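Local coordinates for protein NH(3)-dependent NAD(+) synthetase (Francisella tularensis subsp. holarctica LVS, PDB 3FIU) that belongs to the NAD synthase family of the HUP clan, with a parallel sheet flanked by helices, and holds AMP, pyrophosphate and magnesium in the model, at residues 82-87 against 129-134. Residues are numbered along the deposited sequence; the frame is centred on the assembly and turned at random.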
loop_
_atom_site.group_PDB
_atom_site.type_symbol
_atom_site.label_atom_id
_atom_site.label_comp_id
_atom_site.label_asym_id
_atom_site.label_seq_id
_atom_site.Cartn_x
_atom_site.Cartn_y
_atom_site.Cartn_z
ATOM N N ASN A 82 -11.107 18.612 -19.788
ATOM C CA ASN A 82 -10.338 18.364 -21.006
ATOM C C ASN A 82 -9.040 17.639 -20.690
ATOM O O ASN A 82 -7.967 18.065 -21.111
ATOM C CB ASN A 82 -10.054 19.670 -21.766
ATOM C CG ASN A 82 -11.275 20.204 -22.475
ATOM O OD1 ASN A 82 -11.640 19.718 -23.529
ATOM N ND2 ASN A 82 -11.937 21.178 -21.872
ATOM N N ILE A 83 -9.142 16.572 -19.905
ATOM C CA ILE A 83 -7.953 15.819 -19.522
ATOM C C ILE A 83 -7.850 14.457 -20.180
ATOM O O ILE A 83 -8.866 13.833 -20.524
ATOM C CB ILE A 83 -7.780 15.712 -17.964
ATOM C CG1 ILE A 83 -9.019 15.126 -17.287
ATOM C CG2 ILE A 83 -7.421 17.089 -17.392
ATOM C CD1 ILE A 83 -8.780 14.711 -15.834
ATOM N N GLU A 84 -6.606 14.014 -20.363
ATOM C CA GLU A 84 -6.315 12.621 -20.665
ATOM C C GLU A 84 -7.023 11.698 -19.654
ATOM O O GLU A 84 -7.024 11.959 -18.451
ATOM C CB GLU A 84 -4.798 12.370 -20.593
ATOM C CG GLU A 84 -4.372 11.011 -21.216
ATOM C CD GLU A 84 -2.864 10.769 -21.171
ATOM O OE1 GLU A 84 -2.090 11.763 -21.044
ATOM O OE2 GLU A 84 -2.461 9.579 -21.235
ATOM N N HIS A 85 -7.631 10.625 -20.146
ATOM C CA HIS A 85 -8.317 9.699 -19.252
ATOM C C HIS A 85 -8.456 8.327 -19.873
ATOM O O HIS A 85 -8.404 8.178 -21.096
ATOM C CB HIS A 85 -9.729 10.246 -18.954
ATOM C CG HIS A 85 -10.562 10.374 -20.188
ATOM N ND1 HIS A 85 -10.368 11.379 -21.113
ATOM C CD2 HIS A 85 -11.530 9.575 -20.694
ATOM C CE1 HIS A 85 -11.213 11.222 -22.114
ATOM N NE2 HIS A 85 -11.935 10.139 -21.880
ATOM N N TYR A 86 -8.659 7.324 -19.036
ATOM C CA TYR A 86 -8.969 5.970 -19.493
ATOM C C TYR A 86 -10.041 5.375 -18.608
ATOM O O TYR A 86 -10.052 5.595 -17.383
ATOM C CB TYR A 86 -7.704 5.092 -19.451
ATOM C CG TYR A 86 -6.585 5.724 -20.251
ATOM C CD1 TYR A 86 -5.725 6.664 -19.660
ATOM C CD2 TYR A 86 -6.428 5.437 -21.609
ATOM C CE1 TYR A 86 -4.743 7.285 -20.380
ATOM C CE2 TYR A 86 -5.425 6.052 -22.346
ATOM C CZ TYR A 86 -4.590 6.968 -21.724
ATOM O OH TYR A 86 -3.617 7.606 -22.442
ATOM N N THR A 87 -10.969 4.671 -19.235
ATOM C CA THR A 87 -11.976 3.899 -18.534
ATOM C C THR A 87 -11.670 2.430 -18.689
ATOM O O THR A 87 -11.709 1.872 -19.808
ATOM C CB THR A 87 -13.395 4.204 -19.045
ATOM O OG1 THR A 87 -13.657 5.615 -18.973
ATOM C CG2 THR A 87 -14.436 3.419 -18.204
ATOM N N TYR A 129 -0.700 3.398 -9.907
ATOM C CA TYR A 129 0.759 3.267 -9.850
ATOM C C TYR A 129 1.392 2.723 -11.142
ATOM O O TYR A 129 2.486 3.106 -11.466
ATOM C CB TYR A 129 1.180 2.450 -8.595
ATOM C CG TYR A 129 1.215 3.392 -7.403
ATOM C CD1 TYR A 129 0.090 3.550 -6.573
ATOM C CD2 TYR A 129 2.319 4.242 -7.210
ATOM C CE1 TYR A 129 0.095 4.493 -5.529
ATOM C CE2 TYR A 129 2.344 5.153 -6.187
ATOM C CZ TYR A 129 1.232 5.288 -5.344
ATOM O OH TYR A 129 1.266 6.234 -4.322
ATOM N N ALA A 130 0.719 1.814 -11.846
ATOM C CA ALA A 130 1.195 1.384 -13.173
ATOM C C ALA A 130 1.247 2.578 -14.128
ATOM O O ALA A 130 2.234 2.753 -14.877
ATOM C CB ALA A 130 0.289 0.282 -13.764
ATOM N N TYR A 131 0.180 3.383 -14.136
ATOM C CA TYR A 131 0.172 4.594 -14.980
ATOM C C TYR A 131 1.260 5.580 -14.549
ATOM O O TYR A 131 2.051 6.061 -15.367
ATOM C CB TYR A 131 -1.197 5.303 -14.938
ATOM C CG TYR A 131 -1.248 6.460 -15.922
ATOM C CD1 TYR A 131 -1.679 6.264 -17.229
ATOM C CD2 TYR A 131 -0.811 7.733 -15.551
ATOM C CE1 TYR A 131 -1.696 7.319 -18.147
ATOM C CE2 TYR A 131 -0.821 8.795 -16.461
ATOM C CZ TYR A 131 -1.254 8.570 -17.768
ATOM O OH TYR A 131 -1.277 9.616 -18.681
ATOM N N ALA A 132 1.295 5.880 -13.258
ATOM C CA ALA A 132 2.205 6.869 -12.703
ATOM C C ALA A 132 3.667 6.537 -13.053
ATOM O O ALA A 132 4.461 7.430 -13.444
ATOM C CB ALA A 132 2.032 6.926 -11.179
ATOM N N GLN A 133 4.030 5.267 -12.909
ATOM C CA GLN A 133 5.420 4.887 -13.162
ATOM C C GLN A 133 5.730 4.953 -14.643
ATOM O O GLN A 133 6.843 5.342 -15.019
ATOM C CB GLN A 133 5.766 3.514 -12.574
ATOM C CG GLN A 133 7.285 3.220 -12.657
ATOM C CD GLN A 133 7.706 1.953 -11.937
ATOM O OE1 GLN A 133 6.870 1.157 -11.458
ATOM N NE2 GLN A 133 9.022 1.759 -11.846
ATOM N N GLN A 134 4.757 4.592 -15.484
ATOM C CA GLN A 134 4.962 4.668 -16.930
ATOM C C GLN A 134 5.101 6.116 -17.443
ATOM O O GLN A 134 5.834 6.350 -18.398
ATOM C CB GLN A 134 3.855 3.938 -17.689
ATOM C CG GLN A 134 4.073 3.953 -19.191
ATOM C CD GLN A 134 3.275 2.901 -19.931
ATOM O OE1 GLN A 134 2.762 1.951 -19.329
ATOM N NE2 GLN A 134 3.172 3.063 -21.260
#
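Y131 reaches out from helix 113-135 and meets E84 and Y86 on strand 84-87. The phenol's CG stands opposite its own backbone N (chi1 -174°), which carries the ring away from the helix toward the strand, and OH at the far end lies 2.8 Å from OE2 of E84. That bond is weak; the hydroxyl's firmer partner is OG1 of T57 on the neighbouring strand 56-60. The carboxylate oxygen sits at the ring's edge, near its plane, while the carboxylate itself is turned 72° from the ring. A glutamate suits the place: its extended chain carries the carboxylate out to the tyrosine hydroxyls. The same OE2 accepts a bond from the hydroxyl of Y86, two residues on along the strand, with Y86 OH 2.6 Å from E84 OE2, on the anti side of the carboxylate and 22° out of its plane. The two tyrosine side chains cross at about a right angle, touching carbon to carbon where CE1 of Y86 is 3.8 Å from CE1 of Y131. Tyrosine fits both positions, pairing a ring for packing with a hydroxyl for the acid. R137 adds a long, weak ion pair to OE1 of E84, which might modestly favour the charged form. Y131 is held further by a stack on Y135 and by an edge-to-face meeting with F104 of the second subunit, whose S103 packs on Y86. On the strand's other side, H85 turns to helix 68-81, its ND1 bonded to the carbonyl O of I83. Thus the outermost strand of the parallel sheet within this chain meets helix 113-135 through a light contact beside the subunit interface, in the helix-sheet-helix layering of the HUP alpha/beta fold.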